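Local coordinates for protein alpha-glucosidase (Pseudoalteromonas sp. K8, PDB 5HQA) that catalyses the hydrolysis of alpha-glucosidic bonds as a calcium-binding family 97 glycoside hydrolase whose activation is linked to chloride, at residues D489-L497 with P509-Y520; A589-I600 with K643-T654. One frame throughout, in Å; residues are numbered along the deposited sequence. Where two conformers were deposited one is given.

Interaction 1: residues D489-L497 with P509-Y520; sequences DFTPGIFDL and PQTTLAKQLALY
Pro492 lies on one face of the Tyr520 ring, its CG 3.7 Å from the centroid and 21° off the ring normal, a CH-pi contact; Gly493 CA sits at the edge. The Phe495 ring is met in the same two ways: Leu513 CD1 stands over a face, 4.0 Å from the centroid, while Leu517 CD2 touches the edge near the ring plane. These rings help pack an irregular loop onto helix 513-522, within the family's TIM-barrel domain. Thr512 N-caps that helix, its OG1 accepting from Lys515 N and also bonded to Asp618. Toward the far end of the segment Leu519 CD1 reaches Phe490 CE2 (3.7 Å); at the other end, before the helix, Leu497 CD2 meets Pro509 CG (3.6 Å). Gly493 fits closely: a CB there would clash with Tyr520 OH, which is hydrogen-bonded to Met529 O, and jam against the preceding carbonyl O.

The polar tie is Gln516. Its chain bends at chi2 (-62°), bringing OE1 up to the loop amides, where it accepts from Gly493 N (3.2 Å) and, with a straighter N-H...O, from Ile494 N (3.1 Å). Replaced by an alanine, this position would probably leave both loop amides without their acceptor and Thr511 OG1 without its amide donor. On the other arm of the amide, Gln516 NE2 donates within the amide plane to Thr511 OG1, 3.0 Å away and nearly straight at 173°.

Interaction 2: residues A589-I600 with K643-T654; sequences AVTDEQARTIEI and KLTLKLATSGGT. With MG (magnesium ion), chain F.
Leu648 and Leu646 bury the most surface here, both projecting from strand 643-648 to the face shared with Ile598 and Ile600, and both meeting the crossing strand 589-591. Leu646 CD1 fits between Ala589 CB (3.7 Å) and Ile600 CG1 (3.8 Å), placed there by CG standing anti to the carbonyl carbon (chi1 -58°). Leu648 has two conformers, so the contact of its CD2 with Ile598 CD1 (3.7 Å) and with Thr591 CB is less certain. The axes of strands 589-591 and 643-648 come within 8.1 Å at 42°; the leucines lie between two antiparallel ladders, an arrangement consistent with a beta-sandwich.

One ladder pairs 596-600 with 643-648, its hydrogen-bonded pairs being Arg596-Leu648, Ile598-Leu646 and Ile600-Leu644. The other has Ala589-Thr654, hydrogen-bonded, and Val590-Gly653, non-hydrogen-bonded; a one-residue register shift separates the two. On the opposite, exposed face, Thr645 OG1 donates to Glu599 OE1 at 2.6 Å, on its syn side.

In the loop 592-595, Asp592 OD2 binds the magnesium ion at 2.1 Å. Arg596 grips this carboxylate side-on, NE to OD1 and NH2 to OD2, while Gln594 N reaches OD1 from the opposite face of its plane, forming an Asx turn. The grip probably fixes the carboxylate's rotation. Three waters, Gly565 O and Asp566 OD1 complete the metal site.

Strand 567-574 lies against the same face, Phe567 touching Ile598 and Val569 touching Ala589, while Val590 faces helix 513-522 and Ile475 of helix 474-478.

Overall arrangement
The two contacts lie in different domains of the family, interaction 1 in the barrel and interaction 2 in the C-terminal region, with centres 15 Å apart, yet they touch. Ser651 OG lies 2.6 Å from Gln510 O and 2.9 Å from Lys515 NZ, both probable hydrogen bonds, and Ala514 CB packs 3.2 Å from Gly653 O. Helix 513-522 serves both: the loop 489-497 lies along it as far as Tyr520, while its first turn and the residues before it meet the turn 649-652 and the start of the next strand. The Phe490 side chain is about 7 Å from that of calcium ligand Glu455 and about 10 Å from the acarviosine unit of the bound acarbose. Interaction 2 contributes Asp592 to the magnesium site.

Interaction 1: residues D489-L497 with P509-Y520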
loop_
_atom_site.group_PDB
_atom_site.type_symbol
_atom_site.label_atom_id
_atom_site.label_comp_id
_atom_site.label_asym_id
_atom_site.label_seq_id
_atom_site.Cartn_x
_atom_site.Cartn_y
_atom_site.Cartn_z
ATOM N N ASP A 489 3.930 2.037 4.673
ATOM C CA ASP A 489 4.665 2.591 5.813
ATOM C C ASP A 489 4.046 2.027 7.093
ATOM O O ASP A 489 3.187 2.641 7.729
ATOM C CB ASP A 489 4.605 4.119 5.779
ATOM C CG ASP A 489 5.458 4.784 6.868
ATOM O OD1 ASP A 489 6.608 4.331 7.106
ATOM O OD2 ASP A 489 4.981 5.790 7.468
ATOM N N PHE A 490 4.490 0.820 7.473
ATOM C CA PHE A 490 3.948 0.126 8.644
ATOM C C PHE A 490 4.560 0.614 9.957
ATOM O O PHE A 490 3.943 0.452 11.020
ATOM C CB PHE A 490 4.176 -1.388 8.495
ATOM C CG PHE A 490 3.575 -2.209 9.610
ATOM C CD1 PHE A 490 2.263 -2.657 9.526
ATOM C CD2 PHE A 490 4.321 -2.523 10.746
ATOM C CE1 PHE A 490 1.696 -3.401 10.559
ATOM C CE2 PHE A 490 3.763 -3.264 11.792
ATOM C CZ PHE A 490 2.446 -3.700 11.695
ATOM N N THR A 491 5.739 1.239 9.891
ATOM C CA THR A 491 6.643 1.608 10.987
ATOM C C THR A 491 6.956 0.383 11.850
ATOM O O THR A 491 6.522 0.294 13.005
ATOM C CB THR A 491 6.096 2.780 11.828
ATOM O OG1 THR A 491 5.032 2.358 12.687
ATOM C CG2 THR A 491 5.595 3.915 10.930
ATOM N N PRO A 492 7.740 -0.565 11.335
ATOM C CA PRO A 492 8.100 -1.757 12.107
ATOM C C PRO A 492 9.161 -1.440 13.159
ATOM O O PRO A 492 9.636 -0.311 13.289
ATOM C CB PRO A 492 8.647 -2.697 11.036
ATOM C CG PRO A 492 9.258 -1.778 10.044
ATOM C CD PRO A 492 8.332 -0.591 9.986
ATOM N N GLY A 493 9.527 -2.469 13.926
ATOM C CA GLY A 493 10.723 -2.390 14.749
ATOM C C GLY A 493 10.536 -1.948 16.188
ATOM O O GLY A 493 11.407 -1.274 16.743
ATOM N N ILE A 494 9.432 -2.322 16.826
ATOM C CA ILE A 494 9.264 -2.011 18.245
ATOM C C ILE A 494 10.025 -3.049 19.062
ATOM O O ILE A 494 9.762 -4.253 18.963
ATOM C CB ILE A 494 7.777 -1.963 18.640
ATOM C CG1 ILE A 494 7.070 -0.800 17.935
ATOM C CG2 ILE A 494 7.622 -1.810 20.154
ATOM C CD1 ILE A 494 7.665 0.569 18.264
ATOM N N PHE A 495 10.983 -2.583 19.863
ATOM C CA PHE A 495 11.817 -3.444 20.692
ATOM C C PHE A 495 11.346 -3.531 22.129
ATOM O O PHE A 495 11.525 -4.574 22.761
ATOM C CB PHE A 495 13.271 -2.954 20.699
ATOM C CG PHE A 495 14.100 -3.495 19.565
ATOM C CD1 PHE A 495 13.501 -3.970 18.414
ATOM C CD2 PHE A 495 15.484 -3.536 19.663
ATOM C CE1 PHE A 495 14.274 -4.465 17.364
ATOM C CE2 PHE A 495 16.261 -4.039 18.629
ATOM C CZ PHE A 495 15.659 -4.505 17.477
ATOM N N ASP A 496 10.798 -2.452 22.682
ATOM C CA ASP A 496 10.173 -2.520 24.001
ATOM C C ASP A 496 8.694 -2.817 23.775
ATOM O O ASP A 496 7.909 -1.931 23.414
ATOM C CB ASP A 496 10.381 -1.236 24.794
ATOM C CG ASP A 496 9.621 -1.252 26.125
ATOM O OD1 ASP A 496 9.211 -2.355 26.564
ATOM O OD2 ASP A 496 9.432 -0.169 26.729
ATOM N N LEU A 497 8.320 -4.077 23.976
ATOM C CA LEU A 497 6.946 -4.530 23.837
ATOM C C LEU A 497 6.185 -4.484 25.151
ATOM O O LEU A 497 5.039 -4.944 25.202
ATOM C CB LEU A 497 6.924 -5.958 23.289
ATOM C CG LEU A 497 7.687 -6.174 21.989
ATOM C CD1 LEU A 497 7.925 -7.655 21.789
ATOM C CD2 LEU A 497 6.893 -5.611 20.824
ATOM N N PRO A 509 2.286 -4.493 20.582
ATOM C CA PRO A 509 2.397 -5.432 19.454
ATOM C C PRO A 509 2.289 -6.846 19.994
ATOM O O PRO A 509 3.009 -7.234 20.917
ATOM C CB PRO A 509 3.784 -5.139 18.861
ATOM C CG PRO A 509 4.127 -3.742 19.354
ATOM C CD PRO A 509 3.503 -3.672 20.730
ATOM N N GLN A 510 1.341 -7.600 19.451
ATOM C CA GLN A 510 1.120 -8.973 19.899
ATOM C C GLN A 510 1.987 -9.918 19.068
ATOM O O GLN A 510 1.510 -10.733 18.281
ATOM C CB GLN A 510 -0.362 -9.314 19.816
ATOM C CG GLN A 510 -1.178 -8.438 20.756
ATOM C CD GLN A 510 -2.611 -8.900 20.903
ATOM O OE1 GLN A 510 -3.219 -9.400 19.949
ATOM N NE2 GLN A 510 -3.159 -8.744 22.107
ATOM N N THR A 511 3.299 -9.736 19.226
ATOM C CA THR A 511 4.306 -10.439 18.438
ATOM C C THR A 511 5.512 -10.721 19.322
ATOM O O THR A 511 5.633 -10.197 20.432
ATOM C CB THR A 511 4.777 -9.638 17.207
ATOM O OG1 THR A 511 5.777 -8.690 17.601
ATOM C CG2 THR A 511 3.624 -8.902 16.516
ATOM N N THR A 512 6.414 -11.558 18.810
ATOM C CA THR A 512 7.732 -11.718 19.404
ATOM C C THR A 512 8.676 -10.655 18.852
ATOM O O THR A 512 8.361 -9.927 17.909
ATOM C CB THR A 512 8.311 -13.109 19.119
ATOM O OG1 THR A 512 8.566 -13.234 17.714
ATOM C CG2 THR A 512 7.357 -14.210 19.572
ATOM N N LEU A 513 9.866 -10.588 19.455
ATOM C CA LEU A 513 10.890 -9.656 19.001
ATOM C C LEU A 513 11.373 -10.005 17.600
ATOM O O LEU A 513 11.535 -9.120 16.753
ATOM C CB LEU A 513 12.058 -9.666 19.992
ATOM C CG LEU A 513 13.262 -8.776 19.702
ATOM C CD1 LEU A 513 12.851 -7.319 19.643
ATOM C CD2 LEU A 513 14.304 -8.997 20.799
ATOM N N ALA A 514 11.618 -11.290 17.337
ATOM C CA ALA A 514 12.087 -11.678 16.013
ATOM C C ALA A 514 11.062 -11.339 14.935
ATOM O O ALA A 514 11.437 -11.007 13.807
ATOM C CB ALA A 514 12.427 -13.170 15.995
ATOM N N LYS A 515 9.768 -11.392 15.258
ATOM C CA LYS A 515 8.767 -11.011 14.263
ATOM C C LYS A 515 8.904 -9.536 13.893
ATOM O O LYS A 515 8.714 -9.158 12.729
ATOM C CB LYS A 515 7.361 -11.325 14.781
ATOM C CG LYS A 515 6.235 -10.863 13.843
ATOM C CD LYS A 515 4.961 -11.652 14.109
ATOM C CE LYS A 515 3.762 -11.080 13.368
ATOM N NZ LYS A 515 2.525 -11.801 13.790
ATOM N N GLN A 516 9.260 -8.687 14.867
ATOM C CA GLN A 516 9.486 -7.277 14.559
ATOM C C GLN A 516 10.631 -7.103 13.570
ATOM O O GLN A 516 10.581 -6.219 12.707
ATOM C CB GLN A 516 9.765 -6.488 15.837
ATOM C CG GLN A 516 8.556 -6.341 16.752
ATOM C CD GLN A 516 7.426 -5.582 16.088
ATOM O OE1 GLN A 516 7.629 -4.487 15.552
ATOM N NE2 GLN A 516 6.234 -6.177 16.085
ATOM N N LEU A 517 11.674 -7.937 13.676
ATOM C CA LEU A 517 12.773 -7.868 12.714
ATOM C C LEU A 517 12.335 -8.360 11.338
ATOM O O LEU A 517 12.693 -7.767 10.310
ATOM C CB LEU A 517 13.955 -8.694 13.214
ATOM C CG LEU A 517 14.544 -8.275 14.556
ATOM C CD1 LEU A 517 15.665 -9.220 14.946
ATOM C CD2 LEU A 517 15.047 -6.845 14.477
ATOM N N ALA A 518 11.559 -9.443 11.304
ATOM C CA ALA A 518 11.115 -10.011 10.037
ATOM C C ALA A 518 10.318 -9.010 9.205
ATOM O O ALA A 518 10.317 -9.096 7.968
ATOM C CB ALA A 518 10.281 -11.262 10.305
ATOM N N LEU A 519 9.635 -8.058 9.855
ATOM C CA LEU A 519 8.805 -7.105 9.117
ATOM C C LEU A 519 9.599 -6.340 8.067
ATOM O O LEU A 519 9.035 -5.915 7.053
ATOM C CB LEU A 519 8.156 -6.112 10.075
ATOM C CG LEU A 519 7.189 -6.688 11.103
ATOM C CD1 LEU A 519 6.594 -5.564 11.953
ATOM C CD2 LEU A 519 6.098 -7.497 10.414
ATOM N N TYR A 520 10.898 -6.126 8.295
ATOM C CA TYR A 520 11.687 -5.334 7.359
ATOM C C TYR A 520 11.857 -6.031 6.021
ATOM O O TYR A 520 12.191 -5.373 5.028
ATOM C CB TYR A 520 13.058 -4.995 7.973
ATOM C CG TYR A 520 12.924 -3.956 9.061
ATOM C CD1 TYR A 520 12.993 -2.602 8.764
ATOM C CD2 TYR A 520 12.665 -4.327 10.369
ATOM C CE1 TYR A 520 12.836 -1.645 9.745
ATOM C CE2 TYR A 520 12.500 -3.374 11.362
ATOM C CZ TYR A 520 12.588 -2.035 11.044
ATOM O OH TYR A 520 12.418 -1.089 12.026
#

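Interaction 2: residues A589-I600 with K643-T654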
loop_
_atom_site.group_PDB
_atom_site.type_symbol
_atom_site.label_atom_id
_atom_site.label_comp_id
_atom_site.label_asym_id
_atom_site.label_seq_id
_atom_site.Cartn_x
_atom_site.Cartn_y
_atom_site.Cartn_z
ATOM N N ALA A 589 10.201 -14.064 7.591
ATOM C CA ALA A 589 9.030 -14.926 7.699
ATOM C C ALA A 589 8.261 -14.546 8.956
ATOM O O ALA A 589 8.868 -14.214 9.976
ATOM C CB ALA A 589 9.428 -16.409 7.745
ATOM N N VAL A 590 6.927 -14.567 8.878
ATOM C CA VAL A 590 6.089 -14.352 10.053
ATOM C C VAL A 590 4.952 -15.363 10.041
ATOM O O VAL A 590 4.567 -15.894 8.996
ATOM C CB VAL A 590 5.507 -12.920 10.150
ATOM C CG1 VAL A 590 6.631 -11.876 10.233
ATOM C CG2 VAL A 590 4.564 -12.641 8.992
ATOM N N THR A 591 4.415 -15.624 11.228
ATOM C CA THR A 591 3.244 -16.470 11.363
ATOM C C THR A 591 2.132 -15.687 12.061
ATOM O O THR A 591 2.292 -14.519 12.425
ATOM C CB THR A 591 3.588 -17.750 12.127
ATOM O OG1 THR A 591 2.444 -18.615 12.155
ATOM C CG2 THR A 591 4.025 -17.407 13.563
ATOM N N ASP A 592 0.994 -16.355 12.236
ATOM C CA ASP A 592 -0.164 -15.786 12.921
ATOM C C ASP A 592 -0.147 -16.198 14.391
ATOM O O ASP A 592 0.924 -16.277 14.999
ATOM C CB ASP A 592 -1.460 -16.235 12.229
ATOM C CG ASP A 592 -1.592 -17.766 12.150
ATOM O OD1 ASP A 592 -0.714 -18.465 12.698
ATOM O OD2 ASP A 592 -2.579 -18.268 11.553
ATOM N N GLU A 593 -1.314 -16.495 14.974
ATOM C CA GLU A 593 -1.335 -16.869 16.386
ATOM C C GLU A 593 -0.733 -18.250 16.644
ATOM O O GLU A 593 -0.478 -18.588 17.810
ATOM C CB GLU A 593 -2.770 -16.816 16.930
ATOM C CG GLU A 593 -3.679 -17.965 16.454
ATOM C CD GLU A 593 -4.156 -17.806 15.006
ATOM O OE1 GLU A 593 -4.011 -16.702 14.427
ATOM O OE2 GLU A 593 -4.679 -18.796 14.444
ATOM N N GLN A 594 -0.489 -19.047 15.605
ATOM C CA GLN A 594 0.012 -20.406 15.766
ATOM C C GLN A 594 1.521 -20.457 15.557
ATOM O O GLN A 594 2.053 -19.817 14.643
ATOM C CB GLN A 594 -0.661 -21.358 14.772
ATOM C CG GLN A 594 -2.155 -21.549 14.980
ATOM C CD GLN A 594 -2.706 -22.679 14.125
ATOM O OE1 GLN A 594 -1.953 -23.405 13.467
ATOM N NE2 GLN A 594 -4.027 -22.833 14.129
ATOM N N ALA A 595 2.206 -21.239 16.394
ATOM C CA ALA A 595 3.580 -21.623 16.080
ATOM C C ALA A 595 3.578 -22.487 14.823
ATOM O O ALA A 595 2.691 -23.324 14.632
ATOM C CB ALA A 595 4.206 -22.382 17.250
ATOM N N ARG A 596 4.556 -22.270 13.948
ATOM C CA ARG A 596 4.587 -22.950 12.655
ATOM C C ARG A 596 6.012 -23.345 12.305
ATOM O O ARG A 596 6.953 -22.583 12.543
ATOM C CB ARG A 596 4.033 -22.075 11.509
ATOM C CG ARG A 596 2.531 -21.888 11.535
ATOM C CD ARG A 596 1.965 -21.057 10.355
ATOM N NE ARG A 596 0.606 -20.661 10.723
ATOM C CZ ARG A 596 -0.454 -21.442 10.567
ATOM N NH1 ARG A 596 -0.298 -22.636 10.000
ATOM N NH2 ARG A 596 -1.666 -21.039 10.961
ATOM N N THR A 597 6.155 -24.531 11.719
ATOM C CA THR A 597 7.408 -24.996 11.138
ATOM C C THR A 597 7.296 -24.911 9.623
ATOM O O THR A 597 6.331 -25.414 9.044
ATOM C CB THR A 597 7.706 -26.432 11.567
ATOM O OG1 THR A 597 7.858 -26.473 12.990
ATOM C CG2 THR A 597 8.980 -26.942 10.912
ATOM N N ILE A 598 8.267 -24.261 8.984
ATOM C CA ILE A 598 8.245 -24.060 7.539
ATOM C C ILE A 598 9.574 -24.529 6.961
ATOM O O ILE A 598 10.636 -24.044 7.370
ATOM C CB ILE A 598 7.999 -22.593 7.166
ATOM C CG1 ILE A 598 6.796 -22.043 7.927
ATOM C CG2 ILE A 598 7.791 -22.466 5.658
ATOM C CD1 ILE A 598 6.765 -20.542 7.947
ATOM N N GLU A 599 9.520 -25.445 5.999
ATOM C CA GLU A 599 10.722 -25.899 5.311
ATOM C C GLU A 599 10.968 -25.034 4.082
ATOM O O GLU A 599 10.066 -24.843 3.261
ATOM C CB GLU A 599 10.589 -27.364 4.903
ATOM C CG GLU A 599 10.052 -28.244 6.006
ATOM C CD GLU A 599 11.056 -28.465 7.123
ATOM O OE1 GLU A 599 12.257 -28.150 6.930
ATOM O OE2 GLU A 599 10.641 -28.956 8.198
ATOM N N ILE A 600 12.191 -24.529 3.947
ATOM C CA ILE A 600 12.541 -23.566 2.912
ATOM C C ILE A 600 13.784 -24.058 2.180
ATOM O O ILE A 600 14.794 -24.388 2.810
ATOM C CB ILE A 600 12.781 -22.167 3.519
ATOM C CG1 ILE A 600 11.455 -21.564 3.986
ATOM C CG2 ILE A 600 13.472 -21.244 2.528
ATOM C CD1 ILE A 600 10.438 -21.407 2.878
ATOM N N LYS A 643 19.122 -26.102 2.722
ATOM C CA LYS A 643 17.742 -25.845 3.099
ATOM C C LYS A 643 17.706 -25.351 4.538
ATOM O O LYS A 643 18.666 -25.514 5.299
ATOM C CB LYS A 643 16.865 -27.098 2.928
ATOM C CG LYS A 643 17.302 -28.284 3.762
ATOM C CD LYS A 643 16.278 -29.420 3.706
ATOM C CE LYS A 643 16.515 -30.470 4.808
ATOM N NZ LYS A 643 15.346 -30.612 5.748
ATOM N N LEU A 644 16.587 -24.724 4.896
ATOM C CA LEU A 644 16.351 -24.217 6.241
ATOM C C LEU A 644 15.020 -24.723 6.754
ATOM O O LEU A 644 14.051 -24.811 5.997
ATOM C CB LEU A 644 16.307 -22.693 6.295
ATOM C CG LEU A 644 17.614 -21.939 6.207
ATOM C CD1 LEU A 644 17.332 -20.523 6.576
ATOM C CD2 LEU A 644 18.599 -22.552 7.159
ATOM N N THR A 645 14.972 -25.024 8.042
ATOM C CA THR A 645 13.719 -25.257 8.742
ATOM C C THR A 645 13.450 -24.031 9.599
ATOM O O THR A 645 14.188 -23.763 10.555
ATOM C CB THR A 645 13.786 -26.516 9.596
ATOM O OG1 THR A 645 14.065 -27.638 8.757
ATOM C CG2 THR A 645 12.463 -26.734 10.309
ATOM N N LEU A 646 12.419 -23.271 9.240
ATOM C CA LEU A 646 11.990 -22.148 10.063
ATOM C C LEU A 646 11.083 -22.655 11.174
ATOM O O LEU A 646 10.115 -23.372 10.914
ATOM C CB LEU A 646 11.254 -21.113 9.211
ATOM C CG LEU A 646 12.060 -20.547 8.043
ATOM C CD1 LEU A 646 11.197 -19.628 7.194
ATOM C CD2 LEU A 646 13.292 -19.820 8.564
ATOM N N LYS A 647 11.402 -22.295 12.413
ATOM C CA LYS A 647 10.572 -22.632 13.567
ATOM C C LYS A 647 10.090 -21.317 14.158
ATOM O O LYS A 647 10.821 -20.640 14.889
ATOM C CB LYS A 647 11.335 -23.464 14.585
ATOM C CG LYS A 647 11.903 -24.722 13.987
ATOM C CD LYS A 647 11.401 -25.959 14.695
ATOM C CE LYS A 647 12.328 -27.124 14.379
ATOM N NZ LYS A 647 12.247 -28.232 15.378
ATOM N N LEU A 648 8.855 -20.958 13.832
ATOM C CA LEU A 648 8.268 -19.689 14.227
ATOM C C LEU A 648 7.457 -19.890 15.502
ATOM O O LEU A 648 6.615 -20.792 15.567
ATOM C CB LEU A 648 7.383 -19.142 13.100
ATOM C CG LEU A 648 8.031 -18.336 11.959
ATOM C CD1 LEU A 648 9.377 -18.885 11.529
ATOM C CD2 LEU A 648 7.107 -18.216 10.758
ATOM N N ALA A 649 7.725 -19.067 16.517
ATOM C CA ALA A 649 6.935 -19.121 17.738
ATOM C C ALA A 649 5.530 -18.582 17.469
ATOM O O ALA A 649 5.232 -18.079 16.381
ATOM C CB ALA A 649 7.612 -18.317 18.848
ATOM N N THR A 650 4.651 -18.689 18.469
ATOM C CA THR A 650 3.350 -18.037 18.349
ATOM C C THR A 650 3.547 -16.547 18.096
ATOM O O THR A 650 4.297 -15.877 18.813
ATOM C CB THR A 650 2.507 -18.262 19.602
ATOM O OG1 THR A 650 3.232 -17.818 20.760
ATOM C CG2 THR A 650 2.153 -19.748 19.744
ATOM N N SER A 651 2.893 -16.047 17.047
ATOM C CA SER A 651 3.107 -14.697 16.520
ATOM C C SER A 651 4.595 -14.360 16.448
ATOM O O SER A 651 5.046 -13.276 16.832
ATOM C CB SER A 651 2.340 -13.655 17.330
ATOM O OG SER A 651 2.158 -12.486 16.535
ATOM N N GLY A 652 5.368 -15.317 15.939
ATOM C CA GLY A 652 6.797 -15.175 15.812
ATOM C C GLY A 652 7.247 -14.938 14.380
ATOM O O GLY A 652 6.455 -14.717 13.460
ATOM N N GLY A 653 8.562 -14.993 14.202
ATOM C CA GLY A 653 9.141 -14.690 12.906
ATOM C C GLY A 653 10.621 -14.992 12.902
ATOM O O GLY A 653 11.218 -15.320 13.933
ATOM N N THR A 654 11.205 -14.892 11.713
ATOM C CA THR A 654 12.640 -15.061 11.522
ATOM C C THR A 654 13.098 -14.053 10.485
ATOM O O THR A 654 12.407 -13.824 9.487
ATOM C CB THR A 654 13.006 -16.486 11.067
ATOM O OG1 THR A 654 12.782 -17.396 12.148
ATOM C CG2 THR A 654 14.476 -16.584 10.687
HETATM MG MG MG F . -4.372 -17.900 10.545
HETATM O O HOH W 1 -5.121 -16.643 11.951
HETATM O O HOH W 2 -5.080 -19.476 11.716
HETATM O O HOH W 3 13.803 -27.728 4.968
HETATM O O HOH W 4 -6.207 -17.765 9.578
#